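Local coordinates for integrase (Bovine immunodeficiency virus, PDB 3KKS), which probably catalyses the insertion of viral DNA into host DNA through its RNase H-like catalytic core, at residues His68-Glu71 / Asn72-Tyr76. Numbering follows the deposited sequence.
Sequences HRIE and NLCKY
The side-chain amide of N72 presents one flat face to the backbone carbonyl oxygen of H68, which lies over that face but shifted from CG toward CB, with H68 O 3.2 Å from N72 CB. Because the oxygen lies over this face, the amide N-H groups do not point at it, and N72 ND2, though 3.5 Å from H68 O, makes no hydrogen bond there. At the amide edge, N72 ND2 comes no nearer to the H68 side chain than 4.3 Å, at CB; neither the H68 imidazole nor the E71 carboxylate stacks on the amide. The amide is placed by its first torsion: CG stands anti to the carbonyl carbon (chi1 -70°), folding the group back along the preceding turn. H68 O also accepts N72 N at 2.7 Å, and is thus held by one bond while being covered by the amide.

This is a worked example of how i to i+4 pairing organises a helix, for the same pairing recurs from R69 to L73 and from I70 to C74, and lengthens to 3.3 Å at K75 N to E71 O. Aliphatic carbons accompany the last of these: K75, extended beyond CG, runs past the E71 carbonyl with CG 3.3 Å from E71 O. The charged ends make no direct contact, K75 NZ lying 6.6 Å from E71 OE1, and any attraction is probably weak and long-range. On the buried flank, the I70 CG2 methyl and the C74 sulfur make a loose apolar contact.

The whole segment belongs to helix 68-76 of the RNase H-like core. I70, reaching V41 and I45, packs this helix against helix 38-51 together with R69 on L39 and L73 on A42, while I70, E71 and C74 all touch K81 of strand 80-83, outermost in the mixed sheet within this chain.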
ATOM      1  N   HIS A  68       0.820  12.704 -16.163  1.00 40.26           N
ATOM      2  CA  HIS A  68       0.998  11.854 -17.341  1.00 41.41           C
ATOM      3  C   HIS A  68       2.076  10.826 -17.024  1.00 38.96           C
ATOM      4  O   HIS A  68       2.072   9.713 -17.548  1.00 38.46           O
ATOM      5  CB  HIS A  68       1.418  12.688 -18.558  1.00 45.85           C
ATOM      6  CG  HIS A  68       0.283  13.413 -19.209  1.00 49.94           C
ATOM      7  ND1 HIS A  68       0.462  14.558 -19.961  1.00 52.52           N
ATOM      8  CD2 HIS A  68      -1.045  13.152 -19.230  1.00 51.76           C
ATOM      9  CE1 HIS A  68      -0.709  14.970 -20.412  1.00 53.57           C
ATOM     10  NE2 HIS A  68      -1.640  14.137 -19.984  1.00 53.14           N
ATOM     11  N   ARG A  69       3.000  11.228 -16.162  1.00 37.34           N
ATOM     12  CA  ARG A  69       4.085  10.364 -15.723  1.00 36.56           C
ATOM     13  C   ARG A  69       3.490   9.059 -15.177  1.00 34.54           C
ATOM     14  O   ARG A  69       3.876   7.964 -15.589  1.00 34.66           O
ATOM     15  CB  ARG A  69       4.891  11.092 -14.634  1.00 37.46           C
ATOM     16  CG  ARG A  69       5.612  10.188 -13.645  1.00 39.80           C
ATOM     17  CD  ARG A  69       7.053   9.930 -14.032  1.00 39.06           C
ATOM     18  NE  ARG A  69       7.885  11.114 -13.840  1.00 38.55           N
ATOM     19  CZ  ARG A  69       9.204  11.130 -13.988  1.00 37.41           C
ATOM     20  NH1 ARG A  69       9.852  10.023 -14.331  1.00 37.73           N
ATOM     21  NH2 ARG A  69       9.875  12.255 -13.798  1.00 37.56           N
ATOM     22  N   ILE A  70       2.529   9.189 -14.269  1.00 33.45           N
ATOM     23  CA  ILE A  70       1.888   8.035 -13.644  1.00 32.48           C
ATOM     24  C   ILE A  70       0.955   7.300 -14.587  1.00 33.20           C
ATOM     25  O   ILE A  70       0.902   6.063 -14.589  1.00 32.58           O
ATOM     26  CB  ILE A  70       1.102   8.465 -12.391  1.00 31.34           C
ATOM     27  CG1 ILE A  70       2.036   9.220 -11.444  1.00 30.89           C
ATOM     28  CG2 ILE A  70       0.489   7.252 -11.705  1.00 30.05           C
ATOM     29  CD1 ILE A  70       3.373   8.517 -11.204  1.00 28.91           C
ATOM     30  N   GLU A  71       0.219   8.064 -15.389  1.00 33.89           N
ATOM     31  CA  GLU A  71      -0.713   7.490 -16.351  1.00 33.24           C
ATOM     32  C   GLU A  71       0.033   6.660 -17.390  1.00 32.70           C
ATOM     33  O   GLU A  71      -0.374   5.550 -17.723  1.00 33.63           O
ATOM     34  CB  GLU A  71      -1.503   8.598 -17.047  1.00 36.38           C
ATOM     35  CG  GLU A  71      -2.987   8.632 -16.676  1.00 41.50           C
ATOM     36  CD  GLU A  71      -3.377   9.883 -15.912  1.00 45.11           C
ATOM     37  OE1 GLU A  71      -3.041  10.994 -16.381  1.00 48.28           O
ATOM     38  OE2 GLU A  71      -4.027   9.756 -14.850  1.00 46.32           O
ATOM     39  N   ASN A  72       1.129   7.194 -17.909  1.00 32.50           N
ATOM     40  CA  ASN A  72       1.895   6.448 -18.896  1.00 33.60           C
ATOM     41  C   ASN A  72       2.637   5.264 -18.256  1.00 32.92           C
ATOM     42  O   ASN A  72       2.792   4.214 -18.876  1.00 33.14           O
ATOM     43  CB  ASN A  72       2.880   7.369 -19.619  1.00 32.82           C
ATOM     44  CG  ASN A  72       2.181   8.356 -20.548  1.00 34.90           C
ATOM     45  OD1 ASN A  72       1.038   8.145 -20.953  1.00 35.63           O
ATOM     46  ND2 ASN A  72       2.875   9.428 -20.900  1.00 34.48           N
ATOM     47  N   LEU A  73       3.082   5.431 -17.014  1.00 32.61           N
ATOM     48  CA  LEU A  73       3.789   4.360 -16.321  1.00 32.76           C
ATOM     49  C   LEU A  73       2.892   3.130 -16.164  1.00 32.75           C
ATOM     50  O   LEU A  73       3.331   1.998 -16.376  1.00 33.87           O
ATOM     51  CB  LEU A  73       4.264   4.835 -14.945  1.00 32.26           C
ATOM     52  CG  LEU A  73       4.883   3.743 -14.066  1.00 32.26           C
ATOM     53  CD1 LEU A  73       5.970   3.024 -14.847  1.00 32.29           C
ATOM     54  CD2 LEU A  73       5.441   4.346 -12.789  1.00 29.82           C
ATOM     55  N   CYS A  74       1.633   3.354 -15.801  1.00 32.64           N
ATOM     56  CA  CYS A  74       0.699   2.252 -15.638  1.00 32.64           C
ATOM     57  C   CYS A  74       0.385   1.596 -16.976  1.00 34.95           C
ATOM     58  O   CYS A  74       0.180   0.385 -17.042  1.00 33.57           O
ATOM     59  CB  CYS A  74      -0.590   2.734 -14.981  1.00 31.72           C
ATOM     60  SG  CYS A  74      -0.406   3.146 -13.229  1.00 30.14           S
ATOM     61  N   LYS A  75       0.331   2.390 -18.040  1.00 37.04           N
ATOM     62  CA  LYS A  75       0.067   1.823 -19.360  1.00 40.45           C
ATOM     63  C   LYS A  75       1.270   0.976 -19.754  1.00 40.81           C
ATOM     64  O   LYS A  75       1.121  -0.119 -20.290  1.00 42.13           O
ATOM     65  CB  LYS A  75      -0.173   2.937 -20.384  1.00 41.75           C
ATOM     66  CG  LYS A  75      -1.522   3.612 -20.202  1.00 42.86           C
ATOM     67  CD  LYS A  75      -1.653   4.892 -21.005  1.00 45.20           C
ATOM     68  CE  LYS A  75      -2.994   5.556 -20.715  1.00 45.09           C
ATOM     69  NZ  LYS A  75      -3.189   6.820 -21.469  1.00 47.71           N
ATOM     70  N   TYR A  76       2.460   1.485 -19.459  1.00 41.67           N
ATOM     71  CA  TYR A  76       3.693   0.776 -19.759  1.00 43.16           C
ATOM     72  C   TYR A  76       3.776  -0.535 -18.982  1.00 42.54           C
ATOM     73  O   TYR A  76       4.242  -1.543 -19.508  1.00 43.10           O
ATOM     74  CB  TYR A  76       4.902   1.654 -19.414  1.00 47.00           C
ATOM     75  CG  TYR A  76       6.200   0.886 -19.339  1.00 51.80           C
ATOM     76  CD1 TYR A  76       6.677   0.183 -20.446  1.00 53.76           C
ATOM     77  CD2 TYR A  76       6.936   0.827 -18.152  1.00 52.84           C
ATOM     78  CE1 TYR A  76       7.848  -0.564 -20.375  1.00 55.99           C
ATOM     79  CE2 TYR A  76       8.112   0.082 -18.069  1.00 55.50           C
ATOM     80  CZ  TYR A  76       8.561  -0.612 -19.186  1.00 56.67           C
ATOM     81  OH  TYR A  76       9.715  -1.360 -19.125  1.00 58.54           O
TER